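Glycoside Hydrolase Family 43_12 (Metagenome, PDB 7JVH) probably hydrolyses glycosidic bonds in arabinose- or xylose-containing plant polysaccharides or their oligosaccharides. Local coordinates at residues G59-P64 with G375-G380; L75-F80 with G85-H90; F382-D387 with L434-Q439. All blocks are in the same frame, centred on the assembly; numbering follows the deposited sequence.

Contact 1 (G59-P64 with G375-G380); sequences GCYPDP and GFFPNG
Tyr61 and Phe377 meet through the outer ends of their rings, the two side chains reaching out from opposite directions. The pair is an offset edge-to-face stack: the edge of Phe377 is directed at the face of Tyr61, with the ring planes nearly perpendicular at 86° and the centroids 5.9 Å apart. The offset brings the phenol end of the tyrosine into play, for Tyr61 OH lies 3.6 Å from Phe377 CZ, close to the plane of the phenylalanine ring and beside its edge. Carbon meets carbon slightly farther away, Tyr61 CZ being 4.0 Å from Phe377 CZ. Phe377 extends to this point because its CG stands anti to the backbone N (chi1 -160°), while Pro378 CD sits over the outer part of one face, 3.5 Å above the plane of the Phe377 ring.

This small, buried aromatic contact joins the chain entering the first blade of the five-bladed β-propeller, the fold of family 43 catalytic domains, to the loop that precedes strand 383-386 of the C-terminal β-sandwich. Phe89, on the third strand of that first blade, makes a further edge-to-face contact with Phe377.

Backbone hydrogen bonds hold the chain at both residues, Tyr61 with Arg334 and Phe377 with Trp97, and Tyr61 O also accepts Thr336 OG1. Farther along the loop, Asn379 OD1 accepts Gly380 N at 2.8 Å, which folds the amide back on its own backbone, while Asn379 ND2 reaches Pro55 O.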
loop_
_atom_site.group_PDB
_atom_site.type_symbol
_atom_site.label_atom_id
_atom_site.label_comp_id
_atom_site.label_asym_id
_atom_site.label_seq_id
_atom_site.Cartn_x
_atom_site.Cartn_y
_atom_site.Cartn_z
ATOM N N GLY A 59 1.314 -7.057 3.280
ATOM C CA GLY A 59 1.213 -5.726 3.867
ATOM C C GLY A 59 0.509 -4.744 2.934
ATOM O O GLY A 59 0.052 -5.130 1.846
ATOM N N CYS A 60 0.444 -3.479 3.352
ATOM C CA CYS A 60 -0.287 -2.447 2.625
ATOM C C CYS A 60 0.268 -2.218 1.217
ATOM O O CYS A 60 1.258 -1.491 1.024
ATOM C CB CYS A 60 -0.320 -1.124 3.381
ATOM S SG CYS A 60 -1.511 0.061 2.696
ATOM N N TYR A 61 -0.380 -2.878 0.245
ATOM C CA TYR A 61 -0.113 -2.700 -1.173
ATOM C C TYR A 61 -1.450 -2.814 -1.893
ATOM O O TYR A 61 -1.718 -3.814 -2.554
ATOM C CB TYR A 61 0.875 -3.737 -1.690
ATOM C CG TYR A 61 2.266 -3.530 -1.147
ATOM C CD1 TYR A 61 3.145 -2.644 -1.755
ATOM C CD2 TYR A 61 2.694 -4.199 -0.010
ATOM C CE1 TYR A 61 4.422 -2.455 -1.257
ATOM C CE2 TYR A 61 3.980 -4.017 0.491
ATOM C CZ TYR A 61 4.841 -3.151 -0.139
ATOM O OH TYR A 61 6.119 -2.949 0.339
ATOM N N PRO A 62 -2.348 -1.813 -1.734
ATOM C CA PRO A 62 -3.698 -1.883 -2.288
ATOM C C PRO A 62 -3.786 -1.462 -3.754
ATOM O O PRO A 62 -2.798 -1.016 -4.360
ATOM C CB PRO A 62 -4.480 -0.910 -1.387
ATOM C CG PRO A 62 -3.504 -0.451 -0.317
ATOM C CD PRO A 62 -2.158 -0.595 -0.936
ATOM N N ASP A 63 -4.983 -1.638 -4.315
ATOM C CA ASP A 63 -5.323 -1.163 -5.650
ATOM C C ASP A 63 -4.217 -1.495 -6.650
ATOM O O ASP A 63 -3.591 -0.607 -7.218
ATOM C CB ASP A 63 -5.573 0.355 -5.605
ATOM C CG ASP A 63 -6.587 0.751 -4.554
ATOM O OD1 ASP A 63 -7.710 0.182 -4.539
ATOM O OD2 ASP A 63 -6.257 1.643 -3.737
ATOM N N PRO A 64 -3.917 -2.788 -6.883
ATOM C CA PRO A 64 -2.788 -3.163 -7.733
ATOM C C PRO A 64 -3.118 -2.951 -9.198
ATOM O O PRO A 64 -4.216 -3.305 -9.647
ATOM C CB PRO A 64 -2.606 -4.650 -7.428
ATOM C CG PRO A 64 -3.967 -5.120 -7.027
ATOM C CD PRO A 64 -4.626 -3.958 -6.332
ATOM N N GLY A 375 17.891 -10.485 -4.923
ATOM C CA GLY A 375 17.311 -9.157 -4.681
ATOM C C GLY A 375 15.813 -9.170 -4.843
ATOM O O GLY A 375 15.245 -8.102 -4.996
ATOM N N PHE A 376 15.209 -10.350 -4.789
ATOM C CA PHE A 376 13.752 -10.492 -4.985
ATOM C C PHE A 376 13.004 -10.164 -3.706
ATOM O O PHE A 376 13.503 -10.422 -2.628
ATOM C CB PHE A 376 13.412 -11.908 -5.429
ATOM C CG PHE A 376 13.745 -12.144 -6.872
ATOM C CD1 PHE A 376 13.036 -11.507 -7.866
ATOM C CD2 PHE A 376 14.797 -12.960 -7.231
ATOM C CE1 PHE A 376 13.359 -11.703 -9.194
ATOM C CE2 PHE A 376 15.116 -13.150 -8.559
ATOM C CZ PHE A 376 14.398 -12.522 -9.537
ATOM N N PHE A 377 11.809 -9.626 -3.890
ATOM C CA PHE A 377 10.918 -9.249 -2.817
ATOM C C PHE A 377 10.520 -10.506 -2.048
ATOM O O PHE A 377 10.255 -11.538 -2.659
ATOM C CB PHE A 377 9.692 -8.554 -3.418
ATOM C CG PHE A 377 8.920 -7.707 -2.448
ATOM C CD1 PHE A 377 9.475 -6.551 -1.929
ATOM C CD2 PHE A 377 7.620 -8.039 -2.094
ATOM C CE1 PHE A 377 8.750 -5.752 -1.050
ATOM C CE2 PHE A 377 6.906 -7.262 -1.201
ATOM C CZ PHE A 377 7.460 -6.102 -0.687
ATOM N N PRO A 378 10.462 -10.468 -0.694
ATOM C CA PRO A 378 10.155 -11.661 0.094
ATOM C C PRO A 378 8.694 -12.052 0.047
ATOM O O PRO A 378 7.891 -11.320 -0.491
ATOM C CB PRO A 378 10.534 -11.235 1.512
ATOM C CG PRO A 378 10.298 -9.760 1.525
ATOM C CD PRO A 378 10.681 -9.276 0.146
ATOM N N ASN A 379 8.379 -13.240 0.572
ATOM C CA ASN A 379 7.016 -13.686 0.854
ATOM C C ASN A 379 7.070 -14.786 1.910
ATOM O O ASN A 379 8.152 -15.097 2.436
ATOM C CB ASN A 379 6.289 -14.141 -0.414
ATOM C CG ASN A 379 4.810 -13.800 -0.383
ATOM O OD1 ASN A 379 4.053 -14.343 0.432
ATOM N ND2 ASN A 379 4.392 -12.878 -1.234
ATOM N N GLY A 380 5.916 -15.357 2.257
ATOM C CA GLY A 380 5.840 -16.304 3.357
ATOM C C GLY A 380 6.330 -15.678 4.664
ATOM O O GLY A 380 6.129 -14.493 4.904
#

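Contact 2 (L75-F80 with G85-H90); sequences LVNSSF and GVPIFH
Leu75 and Phe89 form an antiparallel hydrogen-bonded pair, Phe89 N reaching Leu75 O at 2.8 Å and Leu75 N reaching Phe89 O at 2.9 Å. The segments run 158° apart in direction; past this pair, regular bonding gives way to CA-H...O contacts, among them Val86 CA to Asn77 O at 3.3 Å, where the chain turns a corner. Ser79 OG then takes the N-H of Val86 in a fairly straight bond of 2.8 Å, a position it reaches by sitting between its own backbone N and carbonyl carbon (chi1 50°). An alanine here would lack that oxygen and is likely to leave the buried Val86 N-H without its acceptor. On one face, Val76 CG1 lies alongside Ile88, 3.6 Å from its CB, and both residues touch Ile126 of strand 120-129. On the other face, which carries Leu75 and Phe89, the Phe89 ring is met at its edge by Asn77 OD1 from the loop just past the strand, 3.7 Å from Phe89 CE1, with the amide turned 72° from the ring, while Asn77 ND2 bonds to Thr336 OG1 and Pro62 O. The arrangement is that of a β-hairpin, strands 72-76 and 85-91 being the two middle strands of a four-stranded β-propeller blade.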
loop_
_atom_site.group_PDB
_atom_site.type_symbol
_atom_site.label_atom_id
_atom_site.label_comp_id
_atom_site.label_asym_id
_atom_site.label_seq_id
_atom_site.Cartn_x
_atom_site.Cartn_y
_atom_site.Cartn_z
ATOM N N LEU A 75 4.339 -3.448 -11.874
ATOM C CA LEU A 75 3.199 -3.517 -10.972
ATOM C C LEU A 75 3.324 -2.403 -9.951
ATOM O O LEU A 75 4.402 -2.188 -9.401
ATOM C CB LEU A 75 3.164 -4.884 -10.286
ATOM C CG LEU A 75 2.263 -5.078 -9.062
ATOM C CD1 LEU A 75 0.811 -5.342 -9.440
ATOM C CD2 LEU A 75 2.846 -6.211 -8.202
ATOM N N VAL A 76 2.215 -1.695 -9.711
ATOM C CA VAL A 76 2.188 -0.551 -8.807
ATOM C C VAL A 76 0.960 -0.571 -7.895
ATOM O O VAL A 76 -0.017 -1.271 -8.178
ATOM C CB VAL A 76 2.272 0.771 -9.576
ATOM C CG1 VAL A 76 3.563 0.852 -10.378
ATOM C CG2 VAL A 76 1.067 0.968 -10.486
ATOM N N ASN A 77 1.042 0.207 -6.806
ATOM C CA ASN A 77 0.068 0.233 -5.719
ATOM C C ASN A 77 -0.190 1.664 -5.197
ATOM O O ASN A 77 0.650 2.563 -5.347
ATOM C CB ASN A 77 0.583 -0.629 -4.565
ATOM C CG ASN A 77 0.877 -2.061 -4.986
ATOM O OD1 ASN A 77 2.027 -2.443 -5.263
ATOM N ND2 ASN A 77 -0.175 -2.871 -5.029
ATOM N N SER A 78 -1.360 1.861 -4.585
ATOM C CA SER A 78 -1.688 3.079 -3.873
ATOM C C SER A 78 -0.876 3.142 -2.582
ATOM O O SER A 78 -0.408 2.121 -2.096
ATOM C CB SER A 78 -3.188 3.152 -3.569
ATOM O OG SER A 78 -3.672 1.969 -2.987
ATOM N N SER A 79 -0.695 4.358 -2.044
ATOM C CA SER A 79 0.162 4.593 -0.890
ATOM C C SER A 79 -0.269 5.708 0.056
ATOM O O SER A 79 0.332 5.885 1.123
ATOM C CB SER A 79 1.602 4.843 -1.352
ATOM O OG SER A 79 1.670 5.825 -2.365
ATOM N N PHE A 80 -1.272 6.496 -0.342
ATOM C CA PHE A 80 -1.903 7.485 0.532
ATOM C C PHE A 80 -0.873 8.542 0.997
ATOM O O PHE A 80 -0.263 9.188 0.145
ATOM C CB PHE A 80 -2.718 6.726 1.601
ATOM C CG PHE A 80 -3.684 5.767 0.974
ATOM C CD1 PHE A 80 -4.921 6.205 0.540
ATOM C CD2 PHE A 80 -3.322 4.463 0.711
ATOM C CE1 PHE A 80 -5.801 5.351 -0.092
ATOM C CE2 PHE A 80 -4.215 3.608 0.056
ATOM C CZ PHE A 80 -5.445 4.062 -0.342
ATOM N N GLY A 85 5.775 7.679 -2.727
ATOM C CA GLY A 85 4.491 7.051 -2.990
ATOM C C GLY A 85 4.530 6.192 -4.232
ATOM O O GLY A 85 5.411 6.352 -5.067
ATOM N N VAL A 86 3.559 5.279 -4.328
ATOM C CA VAL A 86 3.380 4.355 -5.456
ATOM C C VAL A 86 4.631 3.514 -5.692
ATOM O O VAL A 86 5.438 3.826 -6.569
ATOM C CB VAL A 86 2.955 5.100 -6.750
ATOM C CG1 VAL A 86 2.617 4.117 -7.876
ATOM C CG2 VAL A 86 1.793 6.027 -6.451
ATOM N N PRO A 87 4.823 2.409 -4.935
ATOM C CA PRO A 87 5.987 1.549 -5.145
ATOM C C PRO A 87 5.794 0.816 -6.458
ATOM O O PRO A 87 4.648 0.511 -6.801
ATOM C CB PRO A 87 5.935 0.595 -3.957
ATOM C CG PRO A 87 4.496 0.565 -3.559
ATOM C CD PRO A 87 3.918 1.915 -3.884
ATOM N N ILE A 88 6.889 0.580 -7.188
ATOM C CA ILE A 88 6.829 -0.078 -8.484
ATOM C C ILE A 88 7.744 -1.313 -8.519
ATOM O O ILE A 88 8.943 -1.234 -8.213
ATOM C CB ILE A 88 7.107 0.916 -9.633
ATOM C CG1 ILE A 88 7.095 0.196 -10.989
ATOM C CG2 ILE A 88 8.407 1.684 -9.403
ATOM C CD1 ILE A 88 6.905 1.127 -12.169
ATOM N N PHE A 89 7.148 -2.463 -8.864
ATOM C CA PHE A 89 7.831 -3.754 -8.899
ATOM C C PHE A 89 7.989 -4.231 -10.333
ATOM O O PHE A 89 7.105 -4.023 -11.154
ATOM C CB PHE A 89 7.055 -4.775 -8.071
ATOM C CG PHE A 89 6.875 -4.377 -6.629
ATOM C CD1 PHE A 89 5.766 -3.637 -6.244
ATOM C CD2 PHE A 89 7.816 -4.724 -5.660
ATOM C CE1 PHE A 89 5.581 -3.262 -4.914
ATOM C CE2 PHE A 89 7.650 -4.341 -4.338
ATOM C CZ PHE A 89 6.528 -3.607 -3.966
ATOM N N HIS A 90 9.135 -4.858 -10.622
ATOM C CA HIS A 90 9.442 -5.439 -11.939
ATOM C C HIS A 90 9.635 -6.953 -11.842
ATOM O O HIS A 90 10.191 -7.438 -10.877
ATOM C CB HIS A 90 10.673 -4.754 -12.553
ATOM C CG HIS A 90 11.308 -5.517 -13.676
ATOM N ND1 HIS A 90 12.360 -6.389 -13.486
ATOM C CD2 HIS A 90 11.053 -5.522 -15.008
ATOM C CE1 HIS A 90 12.715 -6.907 -14.653
ATOM N NE2 HIS A 90 11.943 -6.392 -15.592
#

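Contact 3 (F382-D387 with L434-Q439); sequences FTYSED and LFHRQQ
The hydroxyl of Tyr384 is gripped twice: it donates to Glu386 OE1 at 2.5 Å, on the lone pair away from the other carboxylate oxygen, and receives Trp397 NE1. With its far end held in this way, the phenol lends its side to His436 across the contact, Tyr384 CD2 lying 3.7 Å from His436 NE2. The rings touch along their borders and do not stack, with planes 38° apart and centroids separated by 5.8 Å. In Tyr384 CG lies anti to the backbone N (chi1 172°), and His436 has the same anti arrangement, an extension that carries each ring toward the opposing strand. The imidazole is fixed from its other side by ND1, which donates to Arg437 O at 2.7 Å in a bent bond, the acceptor somewhat out of the ring plane.

A second pair forms where the segments approach the propeller. Gln439 OE1 lies in the plane of the Phe382 ring at its edge, 3.4 Å from Phe382 CZ, and the amide is turned 77° from the ring. Gln439 NE2 donates to Gln58 O, which settles the amide with its oxygen toward the phenylalanine.

The CA atoms of Tyr384 and His436 stand 10.3 Å apart, a separation bridged by side chains rather than strand pairing, as between the facing sheets of a concanavalin A-like β-sandwich. No hydrogen bond crosses between the segments; the amide oxygen of Gln439 is probably drawn to the weakly positive edge hydrogens of Phe382, while Tyr384 and His436 make van der Waals contact through rings that stronger polar bonds orient.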
loop_
_atom_site.group_PDB
_atom_site.type_symbol
_atom_site.label_atom_id
_atom_site.label_comp_id
_atom_site.label_asym_id
_atom_site.label_seq_id
_atom_site.Cartn_x
_atom_site.Cartn_y
_atom_site.Cartn_z
ATOM N N PHE A 382 9.665 -14.835 6.929
ATOM C CA PHE A 382 11.029 -14.460 6.624
ATOM C C PHE A 382 11.515 -13.438 7.643
ATOM O O PHE A 382 10.749 -12.964 8.479
ATOM C CB PHE A 382 11.124 -13.904 5.213
ATOM C CG PHE A 382 10.321 -12.649 5.000
ATOM C CD1 PHE A 382 10.854 -11.404 5.257
ATOM C CD2 PHE A 382 9.015 -12.724 4.529
ATOM C CE1 PHE A 382 10.107 -10.265 5.048
ATOM C CE2 PHE A 382 8.272 -11.589 4.312
ATOM C CZ PHE A 382 8.814 -10.353 4.577
ATOM N N THR A 383 12.807 -13.120 7.564
ATOM C CA THR A 383 13.448 -12.135 8.405
ATOM C C THR A 383 14.195 -11.173 7.506
ATOM O O THR A 383 14.958 -11.601 6.630
ATOM C CB THR A 383 14.412 -12.777 9.414
ATOM O OG1 THR A 383 13.641 -13.393 10.446
ATOM C CG2 THR A 383 15.335 -11.755 10.040
ATOM N N TYR A 384 13.948 -9.868 7.729
ATOM C CA TYR A 384 14.663 -8.793 7.070
ATOM C C TYR A 384 15.455 -8.040 8.136
ATOM O O TYR A 384 14.876 -7.386 9.007
ATOM C CB TYR A 384 13.690 -7.871 6.352
ATOM C CG TYR A 384 14.299 -6.602 5.784
ATOM C CD1 TYR A 384 15.533 -6.624 5.154
ATOM C CD2 TYR A 384 13.617 -5.375 5.857
ATOM C CE1 TYR A 384 16.093 -5.477 4.635
ATOM C CE2 TYR A 384 14.176 -4.217 5.319
ATOM C CZ TYR A 384 15.411 -4.274 4.713
ATOM O OH TYR A 384 15.995 -3.151 4.177
ATOM N N SER A 385 16.785 -8.177 8.070
ATOM C CA SER A 385 17.715 -7.471 8.921
ATOM C C SER A 385 18.440 -6.462 8.052
ATOM O O SER A 385 19.085 -6.827 7.066
ATOM C CB SER A 385 18.728 -8.412 9.575
ATOM O OG SER A 385 19.635 -7.686 10.380
ATOM N N GLU A 386 18.328 -5.183 8.430
ATOM C CA GLU A 386 18.885 -4.084 7.685
ATOM C C GLU A 386 19.829 -3.369 8.631
ATOM O O GLU A 386 19.444 -3.023 9.757
ATOM C CB GLU A 386 17.776 -3.126 7.260
ATOM C CG GLU A 386 18.255 -1.892 6.529
ATOM C CD GLU A 386 19.081 -2.237 5.300
ATOM O OE1 GLU A 386 18.476 -2.709 4.319
ATOM O OE2 GLU A 386 20.324 -2.011 5.318
ATOM N N ASP A 387 21.057 -3.131 8.163
ATOM C CA ASP A 387 22.091 -2.422 8.922
ATOM C C ASP A 387 22.358 -1.002 8.441
ATOM O O ASP A 387 23.142 -0.300 9.035
ATOM C CB ASP A 387 23.379 -3.257 8.899
ATOM C CG ASP A 387 23.249 -4.535 9.712
ATOM O OD1 ASP A 387 22.448 -4.554 10.674
ATOM O OD2 ASP A 387 23.960 -5.520 9.391
ATOM N N LEU A 434 11.326 6.450 10.156
ATOM C CA LEU A 434 11.404 5.590 8.980
ATOM C C LEU A 434 10.651 4.309 9.280
ATOM O O LEU A 434 10.837 3.721 10.344
ATOM C CB LEU A 434 12.853 5.302 8.587
ATOM C CG LEU A 434 13.114 4.910 7.139
ATOM C CD1 LEU A 434 12.636 5.979 6.179
ATOM C CD2 LEU A 434 14.593 4.629 6.938
ATOM N N PHE A 435 9.785 3.898 8.336
ATOM C CA PHE A 435 8.774 2.892 8.574
ATOM C C PHE A 435 8.837 1.748 7.570
ATOM O O PHE A 435 9.196 1.925 6.401
ATOM C CB PHE A 435 7.376 3.499 8.514
ATOM C CG PHE A 435 7.005 4.314 9.727
ATOM C CD1 PHE A 435 6.841 3.710 10.967
ATOM C CD2 PHE A 435 6.797 5.691 9.621
ATOM C CE1 PHE A 435 6.494 4.450 12.070
ATOM C CE2 PHE A 435 6.448 6.438 10.730
ATOM C CZ PHE A 435 6.287 5.825 11.956
ATOM N N HIS A 436 8.451 0.570 8.070
ATOM C CA HIS A 436 8.354 -0.664 7.333
ATOM C C HIS A 436 6.921 -1.121 7.539
ATOM O O HIS A 436 6.427 -1.108 8.669
ATOM C CB HIS A 436 9.327 -1.684 7.917
ATOM C CG HIS A 436 9.416 -2.959 7.135
ATOM N ND1 HIS A 436 8.405 -3.899 7.129
ATOM C CD2 HIS A 436 10.395 -3.453 6.335
ATOM C CE1 HIS A 436 8.764 -4.911 6.363
ATOM N NE2 HIS A 436 9.961 -4.662 5.867
ATOM N N ARG A 437 6.256 -1.518 6.446
ATOM C CA ARG A 437 4.890 -1.998 6.503
ATOM C C ARG A 437 4.801 -3.250 7.354
ATOM O O ARG A 437 5.703 -4.093 7.331
ATOM C CB ARG A 437 4.389 -2.309 5.091
ATOM C CG ARG A 437 4.214 -1.086 4.204
ATOM C CD ARG A 437 4.099 -1.530 2.768
ATOM N NE ARG A 437 3.856 -0.482 1.782
ATOM C CZ ARG A 437 4.781 0.368 1.337
ATOM N NH1 ARG A 437 6.024 0.372 1.812
ATOM N NH2 ARG A 437 4.470 1.248 0.405
ATOM N N GLN A 438 3.718 -3.359 8.131
ATOM C CA GLN A 438 3.381 -4.590 8.835
ATOM C C GLN A 438 2.873 -5.566 7.772
ATOM O O GLN A 438 1.762 -5.403 7.235
ATOM C CB GLN A 438 2.336 -4.358 9.916
ATOM C CG GLN A 438 1.909 -5.620 10.634
ATOM C CD GLN A 438 1.204 -5.371 11.970
ATOM O OE1 GLN A 438 1.124 -4.244 12.439
ATOM N NE2 GLN A 438 0.714 -6.438 12.590
ATOM N N GLN A 439 3.698 -6.580 7.471
ATOM C CA GLN A 439 3.408 -7.539 6.410
ATOM C C GLN A 439 2.728 -8.803 6.904
ATOM O O GLN A 439 2.324 -9.637 6.100
ATOM C CB GLN A 439 4.684 -7.877 5.640
ATOM C CG GLN A 439 5.165 -6.715 4.785
ATOM C CD GLN A 439 6.366 -7.075 3.947
ATOM O OE1 GLN A 439 7.458 -7.243 4.462
ATOM N NE2 GLN A 439 6.176 -7.167 2.647
#

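How the contacts relate
The chain starts with strand 28-37 in the sandwich, where it pairs with 383-386, and crosses through 59-64 into the first propeller blade, where contact 2 closes a short hairpin between 75-80 and 85-90. That hairpin nests inside the long loop closed by contact 1, which spans 310 residues before 375-380 returns to Tyr61. Contact 3 follows in series, closing a loop of 46 residues within the β-sandwich. Contact 1 adjoins both others: Tyr61 CE1 packs 3.6 Å from Phe89 CZ, and Cys60 O lies 2.9 Å from Arg437 NE, a probable hydrogen bond. Pro87 of contact 2 also touches Arg437. Contact 1 thus lies between blade and sandwich, at the junction of the two domains.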